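Side-chain contact in tetracycline Repressor, class A (Pseudomonas sp., PDB 5MRU), which represses the tetracycline resistance gene by binding its operator DNA through a helix-turn-helix, and loses affinity for that DNA when tetracycline binds: residues M135-S138 and Y139-G143. Residues are numbered along the deposited sequence; the frame is centred on the assembly and turned at random.
Sequences MTIS and YFTVG. With TDC (5a,6-anhydrotetracycline), chain B.
Met135 and Tyr139, one turn apart on helix 127-153, extend together from the same flank of the helix. Met135 CG sits over the hydroxyl-bearing end of the ring as an off-centre CH-pi contact, 3.7 Å from Tyr139 CZ. Its chain then bends at chi2 (67°) and chi3 (89°), carrying the sulfur on to 5a,6-anhydrotetracycline: SD is 3.5 Å from C7 of the drug, with CE beside C7 and C8, while SD keeps an oblique Met-aromatic contact with the Tyr139 ring. Thr136 OG1 hydrogen-bonds to Asn132 O, one turn earlier, and Thr136 O accepts Phe140 N. Ile137 O has two donors, Thr141 N at 2.9 Å and Thr141 OG1, which reaches back along its own helix, set beside the backbone N by a chi1 of -50°; the modelled length of this second bond is doubtfully short. The Ile137 and Thr141 side chains run alongside each other and pack on helices 75-91 and 183-199. Ser138 directs OG to the pocket, 3.7 Å from O12 of the drug; Ser138 O accepts Val142 N at 3.1 Å. Tyr139, Phe140 and Val142 also pack against the second subunit. The chemistry is therefore divided: thioether and hydroxyl line the drug pocket, whereas the buried Thr141 hydroxyl, among Phe86, Arg87 and Phe187, probably shares Ile137 O with the backbone N-H.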
loop_
_atom_site.group_PDB
_atom_site.type_symbol
_atom_site.label_atom_id
_atom_site.label_comp_id
_atom_site.label_asym_id
_atom_site.label_seq_id
_atom_site.Cartn_x
_atom_site.Cartn_y
_atom_site.Cartn_z
ATOM N N MET A 135 12.147 2.932 -4.658
ATOM C CA MET A 135 11.138 3.189 -3.657
ATOM C C MET A 135 9.761 3.323 -4.314
ATOM O O MET A 135 8.811 2.658 -3.936
ATOM C CB MET A 135 11.492 4.440 -2.827
ATOM C CG MET A 135 11.492 4.161 -1.325
ATOM S SD MET A 135 12.809 3.028 -0.770
ATOM C CE MET A 135 14.095 4.257 -0.469
ATOM N N THR A 136 9.675 4.168 -5.325
ATOM C CA THR A 136 8.396 4.496 -5.920
ATOM C C THR A 136 7.676 3.262 -6.482
ATOM O O THR A 136 6.478 3.084 -6.301
ATOM C CB THR A 136 8.610 5.556 -7.000
ATOM O OG1 THR A 136 8.990 6.799 -6.379
ATOM C CG2 THR A 136 7.360 5.750 -7.813
ATOM N N ILE A 137 8.433 2.422 -7.168
ATOM C CA ILE A 137 7.945 1.158 -7.684
ATOM C C ILE A 137 7.505 0.322 -6.509
ATOM O O ILE A 137 6.415 -0.252 -6.511
ATOM C CB ILE A 137 9.035 0.425 -8.510
ATOM C CG1 ILE A 137 9.217 1.114 -9.859
ATOM C CG2 ILE A 137 8.689 -1.047 -8.756
ATOM C CD1 ILE A 137 10.363 0.573 -10.651
ATOM N N SER A 138 8.353 0.277 -5.495
ATOM C CA SER A 138 8.049 -0.407 -4.254
ATOM C C SER A 138 6.724 0.073 -3.579
ATOM O O SER A 138 5.823 -0.722 -3.242
ATOM C CB SER A 138 9.248 -0.249 -3.345
ATOM O OG SER A 138 8.987 -0.803 -2.098
ATOM N N TYR A 139 6.585 1.377 -3.426
ATOM C CA TYR A 139 5.380 1.952 -2.833
ATOM C C TYR A 139 4.137 1.690 -3.649
ATOM O O TYR A 139 3.083 1.371 -3.082
ATOM C CB TYR A 139 5.583 3.423 -2.595
ATOM C CG TYR A 139 6.553 3.659 -1.481
ATOM C CD1 TYR A 139 6.940 2.620 -0.620
ATOM C CD2 TYR A 139 7.053 4.914 -1.249
ATOM C CE1 TYR A 139 7.804 2.838 0.430
ATOM C CE2 TYR A 139 7.922 5.151 -0.200
ATOM C CZ TYR A 139 8.304 4.110 0.628
ATOM O OH TYR A 139 9.170 4.363 1.679
ATOM N N PHE A 140 4.278 1.774 -4.969
ATOM C CA PHE A 140 3.192 1.498 -5.890
ATOM C C PHE A 140 2.728 0.056 -5.788
ATOM O O PHE A 140 1.535 -0.219 -5.804
ATOM C CB PHE A 140 3.640 1.742 -7.330
ATOM C CG PHE A 140 2.622 1.336 -8.346
ATOM C CD1 PHE A 140 1.392 1.954 -8.384
ATOM C CD2 PHE A 140 2.884 0.320 -9.249
ATOM C CE1 PHE A 140 0.443 1.589 -9.329
ATOM C CE2 PHE A 140 1.940 -0.061 -10.209
ATOM C CZ PHE A 140 0.715 0.573 -10.245
ATOM N N THR A 141 3.687 -0.857 -5.731
ATOM C CA THR A 141 3.407 -2.290 -5.779
ATOM C C THR A 141 2.674 -2.735 -4.501
ATOM O O THR A 141 1.572 -3.306 -4.543
ATOM C CB THR A 141 4.717 -3.055 -5.935
ATOM O OG1 THR A 141 5.457 -2.485 -7.012
ATOM C CG2 THR A 141 4.496 -4.526 -6.234
ATOM N N VAL A 142 3.261 -2.397 -3.362
ATOM C CA VAL A 142 2.680 -2.722 -2.059
ATOM C C VAL A 142 1.245 -2.155 -2.046
ATOM O O VAL A 142 0.275 -2.844 -1.690
ATOM C CB VAL A 142 3.566 -2.130 -0.936
ATOM C CG1 VAL A 142 2.942 -2.301 0.409
ATOM C CG2 VAL A 142 4.919 -2.802 -0.921
ATOM N N GLY A 143 1.110 -0.907 -2.494
ATOM C CA GLY A 143 -0.198 -0.276 -2.579
ATOM C C GLY A 143 -1.116 -1.136 -3.430
ATOM O O GLY A 143 -2.182 -1.559 -2.955
HETATM O O12 TDC B . 10.855 -3.459 -0.283
HETATM C C12 TDC B . 11.830 -3.120 -1.009
HETATM C C1B TDC B . 12.732 -2.025 -0.586
HETATM C C11 TDC B . 12.527 -1.425 0.648
HETATM O O11 TDC B . 11.484 -1.825 1.470
HETATM C C1A TDC B . 13.353 -0.404 1.084
HETATM C C10 TDC B . 13.135 0.192 2.318
HETATM O O10 TDC B . 12.100 -0.180 3.163
HETATM C C9 TDC B . 14.027 1.267 2.769
HETATM C C8 TDC B . 15.066 1.652 1.948
HETATM C C7 TDC B . 15.246 1.029 0.724
HETATM C C61 TDC B . 14.409 0.011 0.273
HETATM C C6 TDC B . 14.614 -0.609 -0.982
HETATM C C62 TDC B . 15.723 -0.224 -1.918
HETATM C C51 TDC B . 13.779 -1.635 -1.412
HETATM C C5 TDC B . 13.996 -2.281 -2.768
HETATM C C1C TDC B . 12.166 -3.846 -2.281
HETATM C C1 TDC B . 13.313 -4.835 -2.044
HETATM O O1 TDC B . 13.741 -5.007 -0.906
HETATM O O1C TDC B . 11.040 -4.468 -2.850
HETATM C C41 TDC B . 12.705 -2.905 -3.314
HETATM C C4 TDC B . 12.981 -3.585 -4.694
HETATM N N4 TDC B . 11.952 -3.476 -5.797
HETATM C C43 TDC B . 10.531 -3.535 -5.354
HETATM C C42 TDC B . 12.182 -2.141 -6.450
HETATM C C3 TDC B . 13.529 -5.009 -4.524
HETATM O O3 TDC B . 13.850 -5.579 -5.557
HETATM C C2 TDC B . 13.764 -5.567 -3.212
HETATM C C21 TDC B . 14.414 -6.879 -3.062
HETATM O O21 TDC B . 14.853 -7.477 -4.056
HETATM N N21 TDC B . 14.665 -7.408 -1.845
#